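Local coordinates for SG7.AF (Anopheles freeborni, PDB 6XL7), which inhibits the alternative pathway of host complement from mosquito saliva by acting on the activated C3 convertase C3bBb, at residues 13-18 with 61-66. Residues are numbered along the deposited sequence; the frame is centred on the assembly and turned at random. Where two conformers were deposited one is given.
Sequences RRIDFD and RMVTKV. With SO4 (sulfate ion), chain B.
Ile15 lies against Val66 with the two side chains crossing at about a right angle, and the distances locate the tight part of this contact there. CG2 of Ile15 comes to 3.7 Å from CG1 of Val66, and the Ile15 CD1 methyl is 3.8 Å from that same CG1. With chi1 at -68° (CG1 opposite the carbonyl carbon) and the chain extended beyond it, CD1 of Ile15 reaches the helix, where it also meets the Met62 CE methyl at 4.1 Å. The CA atoms of Ile15 and Val63 are 5.8 Å apart, and Ile15 CG1 lies 4.1 Å from Val63 CA. All of this is apolar contact.

Toward solvent the fit slackens: Arg14 CB stays 4.2 Å from Val63 CG1, and Arg14 is exposed where Ile15 and Val66 are buried. Arg14 sets out facing the helix, but its guanidinium turns out to a sulfate, probably from the crystallisation liquor. Arg13 grips this ion edge-on with two nearly straight bonds, NH1 to O3 and NH2 to O4 (162° and 174°). Arg14 NH1 donates to sulfate O2 at 2.8 Å in one of two deposited conformers, a less certain bond.

The contact thus seats the loop between helices 2-13 and 23-46 on helix 56-77 within this largely helical domain of the Aegyptin C-terminal family. Val66 also touches Leu37 of helix 23-46, and Met62 reaches Phe12 of helix 2-13, Leu41 of helix 23-46 and Ile106 of helix 89-113.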
loop_
_atom_site.group_PDB
_atom_site.type_symbol
_atom_site.label_atom_id
_atom_site.label_comp_id
_atom_site.label_asym_id
_atom_site.label_seq_id
_atom_site.Cartn_x
_atom_site.Cartn_y
_atom_site.Cartn_z
ATOM N N ARG A 13 4.083 8.002 -3.542
ATOM C CA ARG A 13 4.820 8.952 -2.715
ATOM C C ARG A 13 3.950 9.498 -1.590
ATOM O O ARG A 13 4.462 9.839 -0.517
ATOM C CB ARG A 13 5.373 10.082 -3.591
ATOM C CG ARG A 13 6.020 11.214 -2.814
ATOM C CD ARG A 13 6.778 12.169 -3.724
ATOM N NE ARG A 13 6.001 12.635 -4.869
ATOM C CZ ARG A 13 5.080 13.593 -4.808
ATOM N NH1 ARG A 13 4.794 14.162 -3.637
ATOM N NH2 ARG A 13 4.439 13.969 -5.907
ATOM N N ARG A 14 2.634 9.559 -1.800
ATOM C CA ARG A 14 1.722 10.053 -0.779
ATOM C C ARG A 14 1.434 9.026 0.314
ATOM O O ARG A 14 0.834 9.389 1.333
ATOM C CB ARG A 14 0.436 10.579 -1.436
ATOM C CG ARG A 14 0.644 11.884 -2.213
ATOM C CD ARG A 14 -0.290 12.020 -3.420
ATOM N NE ARG A 14 -0.169 13.320 -4.077
ATOM C CZ ARG A 14 -0.828 13.669 -5.177
ATOM N NH1 ARG A 14 -0.660 14.877 -5.698
ATOM N NH2 ARG A 14 -1.654 12.810 -5.761
ATOM N N ILE A 15 1.846 7.773 0.128
ATOM C CA ILE A 15 1.765 6.740 1.169
ATOM C C ILE A 15 3.045 6.878 1.976
ATOM O O ILE A 15 4.087 6.317 1.634
ATOM C CB ILE A 15 1.606 5.342 0.578
ATOM C CG1 ILE A 15 0.239 5.198 -0.093
ATOM C CG2 ILE A 15 1.769 4.273 1.663
ATOM C CD1 ILE A 15 0.087 3.936 -0.925
ATOM N N ASP A 16 2.967 7.637 3.062
ATOM C CA ASP A 16 4.152 7.956 3.838
ATOM C C ASP A 16 4.399 6.909 4.913
ATOM O O ASP A 16 3.495 6.185 5.338
ATOM C CB ASP A 16 4.024 9.336 4.474
ATOM C CG ASP A 16 2.806 9.453 5.363
ATOM O OD1 ASP A 16 1.880 8.626 5.219
ATOM O OD2 ASP A 16 2.771 10.378 6.202
ATOM N N PHE A 17 5.655 6.836 5.340
ATOM C CA PHE A 17 6.086 5.977 6.427
ATOM C C PHE A 17 6.748 6.840 7.490
ATOM O O PHE A 17 7.512 7.756 7.168
ATOM C CB PHE A 17 7.080 4.938 5.912
ATOM C CG PHE A 17 6.497 4.013 4.881
ATOM C CD1 PHE A 17 6.506 4.352 3.540
ATOM C CD2 PHE A 17 5.928 2.806 5.253
ATOM C CE1 PHE A 17 5.967 3.504 2.591
ATOM C CE2 PHE A 17 5.386 1.955 4.306
ATOM C CZ PHE A 17 5.402 2.301 2.978
ATOM N N ASP A 18 6.438 6.561 8.754
ATOM C CA ASP A 18 6.991 7.320 9.874
ATOM C C ASP A 18 8.359 6.738 10.209
ATOM O O ASP A 18 8.462 5.699 10.863
ATOM C CB ASP A 18 6.039 7.268 11.064
ATOM C CG ASP A 18 6.525 8.091 12.261
ATOM O OD1 ASP A 18 7.677 8.567 12.259
ATOM O OD2 ASP A 18 5.739 8.262 13.216
ATOM N N ARG A 61 -8.301 7.055 -3.061
ATOM C CA ARG A 61 -8.813 6.025 -2.159
ATOM C C ARG A 61 -7.752 4.988 -1.845
ATOM O O ARG A 61 -7.709 4.463 -0.725
ATOM C CB ARG A 61 -10.045 5.340 -2.746
ATOM C CG ARG A 61 -11.282 6.192 -2.751
ATOM C CD ARG A 61 -12.529 5.363 -3.020
ATOM N NE ARG A 61 -12.495 4.727 -4.335
ATOM C CZ ARG A 61 -12.960 5.286 -5.448
ATOM N NH1 ARG A 61 -13.494 6.501 -5.411
ATOM N NH2 ARG A 61 -12.892 4.630 -6.600
ATOM N N MET A 62 -6.897 4.653 -2.811
ATOM C CA MET A 62 -5.822 3.725 -2.498
ATOM C C MET A 62 -4.933 4.274 -1.395
ATOM O O MET A 62 -4.536 3.540 -0.485
ATOM C CB MET A 62 -4.991 3.435 -3.740
ATOM C CG MET A 62 -3.951 2.370 -3.472
ATOM S SD MET A 62 -2.768 2.094 -4.793
ATOM C CE MET A 62 -1.692 3.501 -4.568
ATOM N N VAL A 63 -4.627 5.570 -1.445
ATOM C CA VAL A 63 -3.750 6.168 -0.442
ATOM C C VAL A 63 -4.366 6.063 0.949
ATOM O O VAL A 63 -3.710 5.622 1.899
ATOM C CB VAL A 63 -3.419 7.623 -0.815
ATOM C CG1 VAL A 63 -2.665 8.311 0.300
ATOM C CG2 VAL A 63 -2.621 7.662 -2.112
ATOM N N THR A 64 -5.627 6.477 1.102
ATOM C CA THR A 64 -6.222 6.455 2.440
ATOM C C THR A 64 -6.397 5.029 2.937
ATOM O O THR A 64 -6.135 4.748 4.112
ATOM C CB THR A 64 -7.548 7.215 2.484
ATOM O OG1 THR A 64 -8.493 6.587 1.610
ATOM C CG2 THR A 64 -7.364 8.673 2.087
ATOM N N LYS A 65 -6.800 4.109 2.057
ATOM C CA LYS A 65 -6.985 2.725 2.479
ATOM C C LYS A 65 -5.674 2.119 2.955
ATOM O O LYS A 65 -5.630 1.451 3.997
ATOM C CB LYS A 65 -7.587 1.886 1.350
ATOM C CG LYS A 65 -9.052 2.186 1.063
ATOM C CD LYS A 65 -9.533 1.412 -0.161
ATOM C CE LYS A 65 -11.025 1.605 -0.375
ATOM N NZ LYS A 65 -11.531 0.818 -1.541
ATOM N N VAL A 66 -4.587 2.363 2.223
ATOM C CA VAL A 66 -3.287 1.829 2.622
ATOM C C VAL A 66 -2.843 2.449 3.931
ATOM O O VAL A 66 -2.340 1.755 4.828
ATOM C CB VAL A 66 -2.243 2.045 1.512
ATOM C CG1 VAL A 66 -0.844 1.687 2.042
ATOM C CG2 VAL A 66 -2.586 1.208 0.320
HETATM S S SO4 B . 2.167 16.736 -4.677
HETATM O O1 SO4 B . 2.946 17.955 -4.476
HETATM O O2 SO4 B . 0.750 17.077 -4.763
HETATM O O3 SO4 B . 2.372 15.830 -3.552
HETATM O O4 SO4 B . 2.590 16.096 -5.922
#